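Local structure of putative aldo/keto reductase (Salmonella enterica subsp. enterica serovar Typhimurium, 4R9O) at residues T51-D56 with V84-I89; L128-P133 with S161-A166; L179-V184 with R208-S213; S213-G218 with V248-I253. The protein probably acts as an NADP-dependent oxidoreductase of the aldo/keto reductase family, built on a TIM-barrel fold, though its substrate is not established. All blocks are in the same frame, centred on the assembly; numbering follows the deposited sequence.

Overall arrangement
The four contacts follow one another along the chain and run round one TIM barrel. Contacts 1 and 2, with centres about 12 Å apart, meet where strands 82-90 and 125-130 pair side by side. Contact 2 touches contact 3 through Asn162 and Phe163, with centres about 9 Å apart, and contact 3 reaches across to contact 1 through Gln183 and Asp53, again about 12 Å between centres. Contact 4 shares Ser213 with contact 3 but extends to helix 245-254, its centre about 21 Å from those of contacts 1 and 2. Together they connect the probable active-site end of the barrel with the loop 213-218 that probably binds NADP.

Contact 1 (T51-D56 with V84-I89)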
loop_
_atom_site.group_PDB
_atom_site.type_symbol
_atom_site.label_atom_id
_atom_site.label_comp_id
_atom_site.label_asym_id
_atom_site.label_seq_id
_atom_site.Cartn_x
_atom_site.Cartn_y
_atom_site.Cartn_z
ATOM N N THR C 51 -29.160 -27.454 -1.187
ATOM C CA THR C 51 -28.837 -26.316 -2.035
ATOM C C THR C 51 -27.547 -26.550 -2.818
ATOM O O THR C 51 -26.534 -26.965 -2.250
ATOM C CB THR C 51 -28.682 -25.016 -1.218
ATOM O OG1 THR C 51 -29.776 -24.879 -0.302
ATOM C CG2 THR C 51 -28.656 -23.822 -2.162
ATOM N N VAL C 52 -27.587 -26.292 -4.123
ATOM C CA VAL C 52 -26.434 -26.550 -4.980
ATOM C C VAL C 52 -26.068 -25.298 -5.780
ATOM O O VAL C 52 -26.932 -24.522 -6.207
ATOM C CB VAL C 52 -26.678 -27.737 -5.945
ATOM C CG1 VAL C 52 -26.957 -29.038 -5.157
ATOM C CG2 VAL C 52 -27.822 -27.439 -6.886
ATOM N N ASP C 53 -24.775 -25.103 -5.972
ATOM C CA ASP C 53 -24.284 -23.860 -6.540
ATOM C C ASP C 53 -23.598 -24.096 -7.883
ATOM O O ASP C 53 -22.657 -24.885 -7.982
ATOM C CB ASP C 53 -23.332 -23.178 -5.551
ATOM C CG ASP C 53 -22.817 -21.852 -6.068
ATOM O OD1 ASP C 53 -23.545 -20.843 -5.941
ATOM O OD2 ASP C 53 -21.693 -21.832 -6.609
ATOM N N HIS C 54 -24.091 -23.404 -8.909
ATOM C CA HIS C 54 -23.595 -23.512 -10.287
ATOM C C HIS C 54 -23.249 -22.142 -10.870
ATOM O O HIS C 54 -23.501 -21.120 -10.238
ATOM C CB HIS C 54 -24.641 -24.188 -11.183
ATOM C CG HIS C 54 -24.744 -25.672 -10.976
ATOM N ND1 HIS C 54 -23.939 -26.566 -11.642
ATOM C CD2 HIS C 54 -25.547 -26.403 -10.171
ATOM C CE1 HIS C 54 -24.242 -27.798 -11.254
ATOM N NE2 HIS C 54 -25.217 -27.725 -10.362
ATOM N N ALA C 55 -22.704 -22.129 -12.089
ATOM C CA ALA C 55 -22.539 -20.886 -12.854
ATOM C C ALA C 55 -22.444 -21.226 -14.329
ATOM O O ALA C 55 -22.004 -22.314 -14.682
ATOM C CB ALA C 55 -21.302 -20.102 -12.407
ATOM N N ASP C 56 -22.842 -20.305 -15.192
ATOM C CA ASP C 56 -22.778 -20.594 -16.622
ATOM C C ASP C 56 -21.340 -20.937 -17.061
ATOM O O ASP C 56 -21.134 -21.877 -17.827
ATOM C CB ASP C 56 -23.351 -19.428 -17.443
ATOM C CG ASP C 56 -22.616 -18.104 -17.214
ATOM O OD1 ASP C 56 -21.938 -17.938 -16.172
ATOM O OD2 ASP C 56 -22.745 -17.224 -18.092
ATOM N N VAL C 84 -28.937 -22.880 -7.490
ATOM C CA VAL C 84 -28.436 -21.522 -7.604
ATOM C C VAL C 84 -27.475 -21.494 -8.772
ATOM O O VAL C 84 -26.584 -22.341 -8.862
ATOM C CB VAL C 84 -27.703 -21.055 -6.328
ATOM C CG1 VAL C 84 -27.191 -19.607 -6.504
ATOM C CG2 VAL C 84 -28.596 -21.168 -5.087
ATOM N N THR C 85 -27.646 -20.536 -9.675
ATOM C CA THR C 85 -26.654 -20.364 -10.723
ATOM C C THR C 85 -26.361 -18.883 -10.963
ATOM O O THR C 85 -26.933 -18.011 -10.297
ATOM C CB THR C 85 -27.083 -21.054 -12.035
ATOM O OG1 THR C 85 -25.971 -21.068 -12.940
ATOM C CG2 THR C 85 -28.276 -20.348 -12.669
ATOM N N LYS C 86 -25.435 -18.605 -11.877
ATOM C CA LYS C 86 -24.920 -17.250 -12.053
ATOM C C LYS C 86 -24.640 -16.924 -13.502
ATOM O O LYS C 86 -24.470 -17.821 -14.322
ATOM C CB LYS C 86 -23.623 -17.037 -11.259
ATOM C CG LYS C 86 -23.514 -17.732 -9.930
ATOM C CD LYS C 86 -22.186 -17.366 -9.275
ATOM C CE LYS C 86 -21.904 -18.208 -8.046
ATOM N NZ LYS C 86 -21.694 -19.647 -8.382
ATOM N N CYS C 87 -24.563 -15.626 -13.793
ATOM C CA CYS C 87 -24.118 -15.125 -15.085
ATOM C C CYS C 87 -23.430 -13.773 -14.884
ATOM O O CYS C 87 -23.519 -13.186 -13.804
ATOM C CB CYS C 87 -25.287 -14.991 -16.062
ATOM S SG CYS C 87 -26.487 -13.704 -15.644
ATOM N N GLY C 88 -22.740 -13.288 -15.913
ATOM C CA GLY C 88 -22.060 -12.008 -15.825
ATOM C C GLY C 88 -20.615 -12.049 -16.279
ATOM O O GLY C 88 -20.050 -11.029 -16.688
ATOM N N ILE C 89 -20.009 -13.230 -16.243
ATOM C CA ILE C 89 -18.630 -13.351 -16.705
ATOM C C ILE C 89 -18.562 -13.961 -18.113
ATOM O O ILE C 89 -19.347 -14.847 -18.466
ATOM C CB ILE C 89 -17.794 -14.179 -15.715
ATOM C CG1 ILE C 89 -17.851 -13.537 -14.320
ATOM C CG2 ILE C 89 -16.348 -14.299 -16.187
ATOM C CD1 ILE C 89 -17.136 -14.333 -13.248
HETATM O O HOH W 1 -20.879 -15.775 -14.991
#
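Two neighbouring parallel strands of the TIM barrel, 51-53 and 84-87, are paired here, and from them Asp53 and Lys86 meet on the inner side of the barrel. Val84 pairs through both its backbone N and its O: N donates to Val52 O at 2.9 Å, and O accepts from His54 N at 2.7 Å. One more backbone bond, Asp56 N to Lys86 O at 3.1 Å, follows past the end of strand 51-53. The Lys86 chain runs out beside Ala55, CB to CB at 4.0 Å, and is extended until its last torsion, where a bend (chi4 66°) brings NZ back to the first segment. There NZ forms a salt bridge with Asp53 OD2 at 2.8 Å, approaching the syn side of the carboxylate 24° out of its plane. The same NZ donates to His54 O at 3.0 Å, coming from above the carbonyl plane rather than on a lone pair. Also beyond strand 51-53, a water links the segments, donating to Asp56 OD1 at 2.7 Å and accepting from Ile89 N. Asp53 OD1 has a further partner in Gln183 NE2, and Lys86 NZ bonds Tyr58 OH, the probable proton donor. With three bonds on one amino group, the lysine is fixed beside that tyrosine, consistent with the Asp-Tyr-Lys-His cluster of aldo/keto reductases.

Contact 2 (L128-P133 with S161-A166)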
loop_
_atom_site.group_PDB
_atom_site.type_symbol
_atom_site.label_atom_id
_atom_site.label_comp_id
_atom_site.label_asym_id
_atom_site.label_seq_id
_atom_site.Cartn_x
_atom_site.Cartn_y
_atom_site.Cartn_z
ATOM N N LEU C 128 -30.837 -16.788 -9.101
ATOM C CA LEU C 128 -29.864 -16.370 -10.104
ATOM C C LEU C 128 -29.014 -15.226 -9.550
ATOM O O LEU C 128 -29.548 -14.261 -8.991
ATOM C CB LEU C 128 -30.568 -15.944 -11.394
ATOM C CG LEU C 128 -29.682 -15.464 -12.552
ATOM C CD1 LEU C 128 -28.831 -16.597 -13.145
ATOM C CD2 LEU C 128 -30.517 -14.813 -13.629
ATOM N N LEU C 129 -27.696 -15.343 -9.701
ATOM C CA LEU C 129 -26.768 -14.330 -9.203
ATOM C C LEU C 129 -26.038 -13.591 -10.332
ATOM O O LEU C 129 -25.742 -14.170 -11.369
ATOM C CB LEU C 129 -25.725 -14.968 -8.281
ATOM C CG LEU C 129 -26.138 -15.884 -7.127
ATOM C CD1 LEU C 129 -24.888 -16.323 -6.355
ATOM C CD2 LEU C 129 -27.147 -15.204 -6.205
ATOM N N ILE C 130 -25.756 -12.310 -10.121
ATOM C CA ILE C 130 -24.721 -11.623 -10.883
ATOM C C ILE C 130 -23.375 -12.064 -10.306
ATOM O O ILE C 130 -23.087 -11.860 -9.114
ATOM C CB ILE C 130 -24.848 -10.075 -10.813
ATOM C CG1 ILE C 130 -26.283 -9.630 -11.107
ATOM C CG2 ILE C 130 -23.863 -9.408 -11.786
ATOM C CD1 ILE C 130 -26.725 -9.896 -12.562
ATOM N N HIS C 131 -22.556 -12.670 -11.158
ATOM C CA HIS C 131 -21.358 -13.383 -10.723
ATOM C C HIS C 131 -20.294 -12.449 -10.153
ATOM O O HIS C 131 -19.620 -12.765 -9.160
ATOM C CB HIS C 131 -20.790 -14.171 -11.904
ATOM C CG HIS C 131 -19.964 -15.363 -11.514
ATOM N ND1 HIS C 131 -19.742 -16.417 -12.367
ATOM C CD2 HIS C 131 -19.304 -15.654 -10.365
ATOM C CE1 HIS C 131 -18.984 -17.319 -11.762
ATOM N NE2 HIS C 131 -18.702 -16.878 -10.550
ATOM N N ARG C 132 -20.162 -11.287 -10.779
ATOM C CA ARG C 132 -19.151 -10.331 -10.360
ATOM C C ARG C 132 -19.619 -8.901 -10.651
ATOM O O ARG C 132 -20.399 -8.681 -11.584
ATOM C CB ARG C 132 -17.811 -10.639 -11.048
ATOM C CG ARG C 132 -16.662 -10.752 -10.026
ATOM C CD ARG C 132 -15.525 -11.697 -10.400
ATOM N NE ARG C 132 -15.431 -12.804 -9.446
ATOM C CZ ARG C 132 -15.167 -14.072 -9.769
ATOM N NH1 ARG C 132 -14.917 -14.407 -11.027
ATOM N NH2 ARG C 132 -15.120 -15.006 -8.827
ATOM N N PRO C 133 -19.163 -7.931 -9.838
ATOM C CA PRO C 133 -19.504 -6.537 -10.129
ATOM C C PRO C 133 -18.810 -6.066 -11.404
ATOM O O PRO C 133 -17.607 -6.237 -11.580
ATOM C CB PRO C 133 -19.001 -5.782 -8.902
ATOM C CG PRO C 133 -17.938 -6.634 -8.328
ATOM C CD PRO C 133 -18.370 -8.057 -8.602
ATOM N N SER C 161 -22.817 -11.700 -6.259
ATOM C CA SER C 161 -21.602 -12.339 -5.787
ATOM C C SER C 161 -20.439 -11.354 -5.908
ATOM O O SER C 161 -20.283 -10.697 -6.943
ATOM C CB SER C 161 -21.324 -13.621 -6.579
ATOM O OG SER C 161 -20.122 -14.244 -6.154
ATOM N N ASN C 162 -19.676 -11.223 -4.819
ATOM C CA ASN C 162 -18.451 -10.423 -4.748
ATOM C C ASN C 162 -18.675 -8.925 -4.907
ATOM O O ASN C 162 -17.778 -8.216 -5.349
ATOM C CB ASN C 162 -17.447 -10.900 -5.792
ATOM C CG ASN C 162 -17.225 -12.395 -5.730
ATOM O OD1 ASN C 162 -16.828 -12.918 -4.699
ATOM N ND2 ASN C 162 -17.514 -13.095 -6.829
ATOM N N PHE C 163 -19.863 -8.461 -4.530
ATOM C CA PHE C 163 -20.212 -7.036 -4.562
ATOM C C PHE C 163 -19.711 -6.287 -3.328
ATOM O O PHE C 163 -19.713 -6.820 -2.211
ATOM C CB PHE C 163 -21.741 -6.858 -4.679
ATOM C CG PHE C 163 -22.267 -6.907 -6.101
ATOM C CD1 PHE C 163 -23.234 -6.014 -6.525
ATOM C CD2 PHE C 163 -21.806 -7.855 -7.001
ATOM C CE1 PHE C 163 -23.727 -6.049 -7.833
ATOM C CE2 PHE C 163 -22.292 -7.893 -8.306
ATOM C CZ PHE C 163 -23.258 -6.991 -8.718
ATOM N N THR C 164 -19.279 -5.044 -3.533
ATOM C CA THR C 164 -19.038 -4.121 -2.435
ATOM C C THR C 164 -20.403 -3.713 -1.895
ATOM O O THR C 164 -21.405 -3.892 -2.588
ATOM C CB THR C 164 -18.256 -2.858 -2.896
ATOM O OG1 THR C 164 -19.066 -2.111 -3.816
ATOM C CG2 THR C 164 -16.946 -3.247 -3.580
ATOM N N PRO C 165 -20.455 -3.152 -0.671
ATOM C CA PRO C 165 -21.754 -2.654 -0.205
ATOM C C PRO C 165 -22.377 -1.564 -1.091
ATOM O O PRO C 165 -23.601 -1.502 -1.149
ATOM C CB PRO C 165 -21.434 -2.102 1.192
ATOM C CG PRO C 165 -20.268 -2.906 1.649
ATOM C CD PRO C 165 -19.443 -3.147 0.404
ATOM N N ALA C 166 -21.582 -0.706 -1.728
ATOM C CA ALA C 166 -22.149 0.327 -2.600
ATOM C C ALA C 166 -22.709 -0.291 -3.897
ATOM O O ALA C 166 -23.752 0.128 -4.405
ATOM C CB ALA C 166 -21.100 1.405 -2.924
#
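Asn162 ND2 donates to His131 O at 3.2 Å, meeting the oxygen nearly along the C=O axis, although the acceptor is tilted from the amide plane. Asn162 CG sits beside the backbone N and anti to the carbonyl carbon (chi1 -51°), which turns the amide toward His131. The bond joins the loop after strand 128-130 to the one after Ser161, both running out from adjacent strands of the barrel. A weak bond from Ser161 N to Ile130 O, 2.9 Å long but bent to 120° at the hydrogen, lies just before it. Ser161 OG hydrogen-bonds Gln183 O on the next strand. The Arg132 side chain passes the Asn162 amide at a slant, the two planes 26° apart and NE 3.4 Å from ND2; both are donors, so the approach is packing. Further out, Pro133 CB makes a CH-pi contact over one face of the Phe163 ring, 4.2 Å from the centroid and displaced toward the rim, while Pro133 CD packs on Phe163 CD2 at 3.8 Å. Ile130 CG2 reaches the same ring at its edge, near the ring plane, with CZ 4.0 Å away. His131 NE2 bonds Glu224 of the second subunit, and Asn162 OD1 accepts a weak bond from Trp212 NE1. The two amide bonds therefore set the rotation of a side chain that probably binds NADP.

Contact 3 (L179-V184 with R208-S213); sequences LATNQV and RPMAWS
Strands 182-184 and 210-212 are the two parallel strands of a beta-alpha-beta unit of the TIM barrel, joined by helix 198-205, and their axes run 24° apart. Before the paired part, Thr181 turns its hydroxyl to the backbone of 208-210. OG1 is anti to the backbone N (chi1 -160°), which aims it at the backbone just before strand 210-212; it donates to Arg208 O at 2.8 Å and takes a weak bond from Met210 N at 3.3 Å. Two backbone bonds follow, Val184 N to Met210 O at 2.9 Å and Trp212 N to Val184 O at 3.0 Å. Gln183 and Met210 lie beside each other on the face that looks into the barrel. Gln183 is extended beyond CG, and its methylene CG packs on Met210 CB. Met210 SD and CE both lie 3.4 Å from Gln183 NE2, the bend at the last torsion bringing CE in. That nitrogen also bonds Asp53 OD1, which ties the glutamine to the strand across the barrel. On the other face, Val184 CG2 meets Pro209 CB at 4.2 Å under helix 198-205. Trp212 CG lies between its backbone N and carbonyl carbon (chi1 59°), which brings the CD1-NE1 side of the indole to the backbone of Gln183 and Val184. The Gln183 and Trp212 side chains cross at about a right angle; Gln183 CG touches Trp212 CD1 at 3.8 Å, and Gln183 O lies at the indole edge, 3.7 Å from NE1.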
loop_
_atom_site.group_PDB
_atom_site.type_symbol
_atom_site.label_atom_id
_atom_site.label_comp_id
_atom_site.label_asym_id
_atom_site.label_seq_id
_atom_site.Cartn_x
_atom_site.Cartn_y
_atom_site.Cartn_z
ATOM N N LEU C 179 -32.627 -8.611 -2.496
ATOM C CA LEU C 179 -31.513 -9.454 -2.926
ATOM C C LEU C 179 -31.258 -10.495 -1.835
ATOM O O LEU C 179 -31.159 -10.161 -0.652
ATOM C CB LEU C 179 -30.265 -8.611 -3.205
ATOM C CG LEU C 179 -30.294 -7.789 -4.503
ATOM C CD1 LEU C 179 -29.090 -6.833 -4.596
ATOM C CD2 LEU C 179 -30.339 -8.718 -5.700
ATOM N N ALA C 180 -31.177 -11.764 -2.209
ATOM C CA ALA C 180 -31.245 -12.792 -1.184
ATOM C C ALA C 180 -29.873 -13.225 -0.682
ATOM O O ALA C 180 -29.777 -13.959 0.303
ATOM C CB ALA C 180 -32.021 -13.982 -1.701
ATOM N N THR C 181 -28.812 -12.784 -1.354
ATOM C CA THR C 181 -27.462 -13.071 -0.877
ATOM C C THR C 181 -26.406 -12.250 -1.605
ATOM O O THR C 181 -26.637 -11.710 -2.697
ATOM C CB THR C 181 -27.077 -14.570 -1.029
ATOM O OG1 THR C 181 -25.992 -14.876 -0.145
ATOM C CG2 THR C 181 -26.638 -14.876 -2.452
ATOM N N ASN C 182 -25.241 -12.177 -0.975
ATOM C CA ASN C 182 -24.031 -11.683 -1.609
ATOM C C ASN C 182 -23.002 -12.754 -1.326
ATOM O O ASN C 182 -22.530 -12.894 -0.199
ATOM C CB ASN C 182 -23.617 -10.316 -1.049
ATOM C CG ASN C 182 -22.423 -9.689 -1.787
ATOM O OD1 ASN C 182 -21.951 -10.199 -2.813
ATOM N ND2 ASN C 182 -21.948 -8.548 -1.268
ATOM N N GLN C 183 -22.731 -13.560 -2.339
ATOM C CA GLN C 183 -21.821 -14.680 -2.227
ATOM C C GLN C 183 -20.386 -14.165 -2.213
ATOM O O GLN C 183 -19.938 -13.531 -3.174
ATOM C CB GLN C 183 -22.060 -15.659 -3.387
ATOM C CG GLN C 183 -21.380 -16.990 -3.214
ATOM C CD GLN C 183 -21.720 -17.972 -4.319
ATOM O OE1 GLN C 183 -20.832 -18.438 -5.039
ATOM N NE2 GLN C 183 -23.000 -18.327 -4.430
ATOM N N VAL C 184 -19.664 -14.407 -1.121
ATOM C CA VAL C 184 -18.345 -13.796 -0.974
ATOM C C VAL C 184 -17.289 -14.730 -0.406
ATOM O O VAL C 184 -17.617 -15.779 0.159
ATOM C CB VAL C 184 -18.412 -12.547 -0.069
ATOM C CG1 VAL C 184 -19.313 -11.469 -0.697
ATOM C CG2 VAL C 184 -18.896 -12.922 1.310
ATOM N N ARG C 208 -27.955 -13.524 4.659
ATOM C CA ARG C 208 -26.849 -14.422 4.936
ATOM C C ARG C 208 -26.027 -14.702 3.677
ATOM O O ARG C 208 -26.568 -15.070 2.627
ATOM C CB ARG C 208 -27.375 -15.718 5.562
ATOM C CG ARG C 208 -28.038 -15.470 6.917
ATOM C CD ARG C 208 -28.749 -16.695 7.479
ATOM N NE ARG C 208 -27.829 -17.755 7.895
ATOM C CZ ARG C 208 -28.128 -18.689 8.796
ATOM N NH1 ARG C 208 -29.316 -18.683 9.384
ATOM N NH2 ARG C 208 -27.237 -19.623 9.113
ATOM N N PRO C 209 -24.704 -14.522 3.777
ATOM C CA PRO C 209 -23.858 -14.776 2.608
ATOM C C PRO C 209 -23.571 -16.253 2.388
ATOM O O PRO C 209 -23.418 -17.001 3.362
ATOM C CB PRO C 209 -22.571 -14.034 2.946
ATOM C CG PRO C 209 -22.509 -14.101 4.461
ATOM C CD PRO C 209 -23.929 -14.066 4.947
ATOM N N MET C 210 -23.519 -16.674 1.127
ATOM C CA MET C 210 -22.907 -17.957 0.782
ATOM C C MET C 210 -21.404 -17.718 0.701
ATOM O O MET C 210 -20.957 -16.742 0.092
ATOM C CB MET C 210 -23.439 -18.507 -0.545
ATOM C CG MET C 210 -24.957 -18.646 -0.606
ATOM S SD MET C 210 -25.555 -18.917 -2.285
ATOM C CE MET C 210 -24.881 -20.547 -2.626
ATOM N N ALA C 211 -20.621 -18.593 1.317
ATOM C CA ALA C 211 -19.188 -18.359 1.439
ATOM C C ALA C 211 -18.400 -19.314 0.543
ATOM O O ALA C 211 -18.548 -20.544 0.640
ATOM C CB ALA C 211 -18.752 -18.497 2.900
ATOM N N TRP C 212 -17.579 -18.754 -0.348
ATOM C CA TRP C 212 -16.741 -19.603 -1.187
ATOM C C TRP C 212 -15.260 -19.478 -0.803
ATOM O O TRP C 212 -14.861 -18.570 -0.048
ATOM C CB TRP C 212 -16.979 -19.313 -2.689
ATOM C CG TRP C 212 -16.725 -17.918 -3.174
ATOM C CD1 TRP C 212 -17.600 -16.866 -3.153
ATOM C CD2 TRP C 212 -15.530 -17.430 -3.802
ATOM N NE1 TRP C 212 -17.016 -15.750 -3.715
ATOM C CE2 TRP C 212 -15.746 -16.070 -4.119
ATOM C CE3 TRP C 212 -14.295 -18.007 -4.125
ATOM C CZ2 TRP C 212 -14.770 -15.281 -4.725
ATOM C CZ3 TRP C 212 -13.330 -17.218 -4.736
ATOM C CH2 TRP C 212 -13.575 -15.871 -5.028
ATOM N N SER C 213 -14.469 -20.431 -1.297
ATOM C CA SER C 213 -13.058 -20.603 -0.932
ATOM C C SER C 213 -12.837 -20.733 0.576
ATOM O O SER C 213 -11.873 -20.205 1.134
ATOM C CB SER C 213 -12.220 -19.459 -1.496
ATOM O OG SER C 213 -11.790 -19.786 -2.803
#

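Contact 4 (S213-G218 with V248-I253)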
loop_
_atom_site.group_PDB
_atom_site.type_symbol
_atom_site.label_atom_id
_atom_site.label_comp_id
_atom_site.label_asym_id
_atom_site.label_seq_id
_atom_site.Cartn_x
_atom_site.Cartn_y
_atom_site.Cartn_z
ATOM N N SER C 213 -14.469 -20.431 -1.297
ATOM C CA SER C 213 -13.058 -20.603 -0.932
ATOM C C SER C 213 -12.837 -20.733 0.576
ATOM O O SER C 213 -11.873 -20.205 1.134
ATOM C CB SER C 213 -12.220 -19.459 -1.496
ATOM O OG SER C 213 -11.790 -19.786 -2.803
ATOM N N CYS C 214 -13.717 -21.495 1.214
ATOM C CA CYS C 214 -13.699 -21.667 2.656
ATOM C C CYS C 214 -12.380 -22.237 3.175
ATOM O O CYS C 214 -11.975 -21.946 4.294
ATOM C CB CYS C 214 -14.867 -22.560 3.070
ATOM S SG CYS C 214 -16.497 -21.821 2.731
ATOM N N LEU C 215 -11.700 -23.028 2.349
ATOM C CA LEU C 215 -10.431 -23.633 2.736
ATOM C C LEU C 215 -9.236 -22.960 2.057
ATOM O O LEU C 215 -8.193 -23.586 1.845
ATOM C CB LEU C 215 -10.443 -25.127 2.416
ATOM C CG LEU C 215 -11.523 -25.921 3.162
ATOM C CD1 LEU C 215 -11.483 -27.396 2.785
ATOM C CD2 LEU C 215 -11.391 -25.747 4.669
ATOM N N GLY C 216 -9.399 -21.686 1.714
ATOM C CA GLY C 216 -8.299 -20.889 1.203
ATOM C C GLY C 216 -8.005 -21.116 -0.266
ATOM O O GLY C 216 -6.897 -20.863 -0.719
ATOM N N GLY C 217 -8.993 -21.605 -1.008
ATOM C CA GLY C 217 -8.827 -21.834 -2.433
ATOM C C GLY C 217 -7.748 -22.859 -2.738
ATOM O O GLY C 217 -7.070 -22.774 -3.764
ATOM N N GLY C 218 -7.566 -23.818 -1.835
ATOM C CA GLY C 218 -6.557 -24.847 -2.030
ATOM C C GLY C 218 -5.300 -24.638 -1.201
ATOM O O GLY C 218 -4.549 -25.580 -0.955
ATOM N N VAL C 248 -12.696 -27.698 11.757
ATOM C CA VAL C 248 -12.338 -26.526 12.544
ATOM C C VAL C 248 -12.516 -25.259 11.703
ATOM O O VAL C 248 -13.132 -24.302 12.149
ATOM C CB VAL C 248 -10.892 -26.627 13.075
ATOM C CG1 VAL C 248 -10.524 -25.382 13.893
ATOM C CG2 VAL C 248 -10.733 -27.894 13.918
ATOM N N VAL C 249 -12.003 -25.272 10.476
ATOM C CA VAL C 249 -12.144 -24.122 9.579
ATOM C C VAL C 249 -13.616 -23.801 9.295
ATOM O O VAL C 249 -14.021 -22.647 9.360
ATOM C CB VAL C 249 -11.415 -24.354 8.245
ATOM C CG1 VAL C 249 -11.708 -23.217 7.263
ATOM C CG2 VAL C 249 -9.916 -24.510 8.479
ATOM N N TYR C 250 -14.422 -24.814 8.980
ATOM C CA TYR C 250 -15.851 -24.578 8.741
ATOM C C TYR C 250 -16.534 -23.993 9.989
ATOM O O TYR C 250 -17.377 -23.095 9.889
ATOM C CB TYR C 250 -16.553 -25.873 8.303
ATOM C CG TYR C 250 -16.243 -26.289 6.871
ATOM C CD1 TYR C 250 -16.302 -25.369 5.829
ATOM C CD2 TYR C 250 -15.885 -27.596 6.569
ATOM C CE1 TYR C 250 -16.013 -25.751 4.514
ATOM C CE2 TYR C 250 -15.591 -27.986 5.271
ATOM C CZ TYR C 250 -15.657 -27.063 4.247
ATOM O OH TYR C 250 -15.365 -27.467 2.962
ATOM N N ALA C 251 -16.169 -24.510 11.160
ATOM C CA ALA C 251 -16.734 -24.047 12.423
ATOM C C ALA C 251 -16.371 -22.582 12.641
ATOM O O ALA C 251 -17.178 -21.793 13.128
ATOM C CB ALA C 251 -16.239 -24.914 13.586
ATOM N N TRP C 252 -15.155 -22.226 12.236
ATOM C CA TRP C 252 -14.639 -20.866 12.349
ATOM C C TRP C 252 -15.463 -19.882 11.521
ATOM O O TRP C 252 -15.749 -18.761 11.957
ATOM C CB TRP C 252 -13.174 -20.839 11.903
ATOM C CG TRP C 252 -12.464 -19.527 12.088
ATOM C CD1 TRP C 252 -11.729 -19.143 13.173
ATOM C CD2 TRP C 252 -12.402 -18.437 11.155
ATOM N NE1 TRP C 252 -11.226 -17.879 12.982
ATOM C CE2 TRP C 252 -11.624 -17.421 11.750
ATOM C CE3 TRP C 252 -12.950 -18.213 9.884
ATOM C CZ2 TRP C 252 -11.361 -16.208 11.114
ATOM C CZ3 TRP C 252 -12.688 -16.999 9.247
ATOM C CH2 TRP C 252 -11.905 -16.012 9.868
ATOM N N ILE C 253 -15.821 -20.312 10.314
ATOM C CA ILE C 253 -16.644 -19.530 9.400
ATOM C C ILE C 253 -18.084 -19.402 9.910
ATOM O O ILE C 253 -18.674 -18.319 9.886
ATOM C CB ILE C 253 -16.648 -20.175 7.995
ATOM C CG1 ILE C 253 -15.278 -20.012 7.331
ATOM C CG2 ILE C 253 -17.748 -19.592 7.118
ATOM C CD1 ILE C 253 -15.161 -20.750 6.012
#
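A type I beta turn from Ser213 to Gly216, closed by Gly216 N to Ser213 O at 2.9 Å, carries Cys214 and Leu215 at its corner against one side of helix 248-253. The contact is apolar. Cys214 CB wedges between two side chains one turn of helix apart, 3.7 Å from Tyr250 CE1 and 3.5 Å from Ile253 CD1, the latter tighter than ordinary carbon packing. Ile253 CD1 also approaches Cys214 SG. Val249 CG1, anti to its backbone N (chi1 173°), points at the turn and meets two groups there: Leu215 CD2 at 3.6 Å and the carbonyl oxygen of Cys214 at 3.2 Å. That oxygen is buried against the methyl and has no polar partner in the model. The other Leu215 branch, CD1, lies 3.9 Å from Tyr250 OH, the two side chains crossing at about a right angle, so the two methyls are divided between Val249 (CD2) and Tyr250 (CD1). Residues 213-218 probably bind NADP, and the turn leads through three glycines to helix 219-222. Around the contact, Val249 also packs on helix 227-240, Tyr250 and Cys214 reach Pro262 of strand 261-264, and Leu215 and Tyr250 extend to helix 269-276.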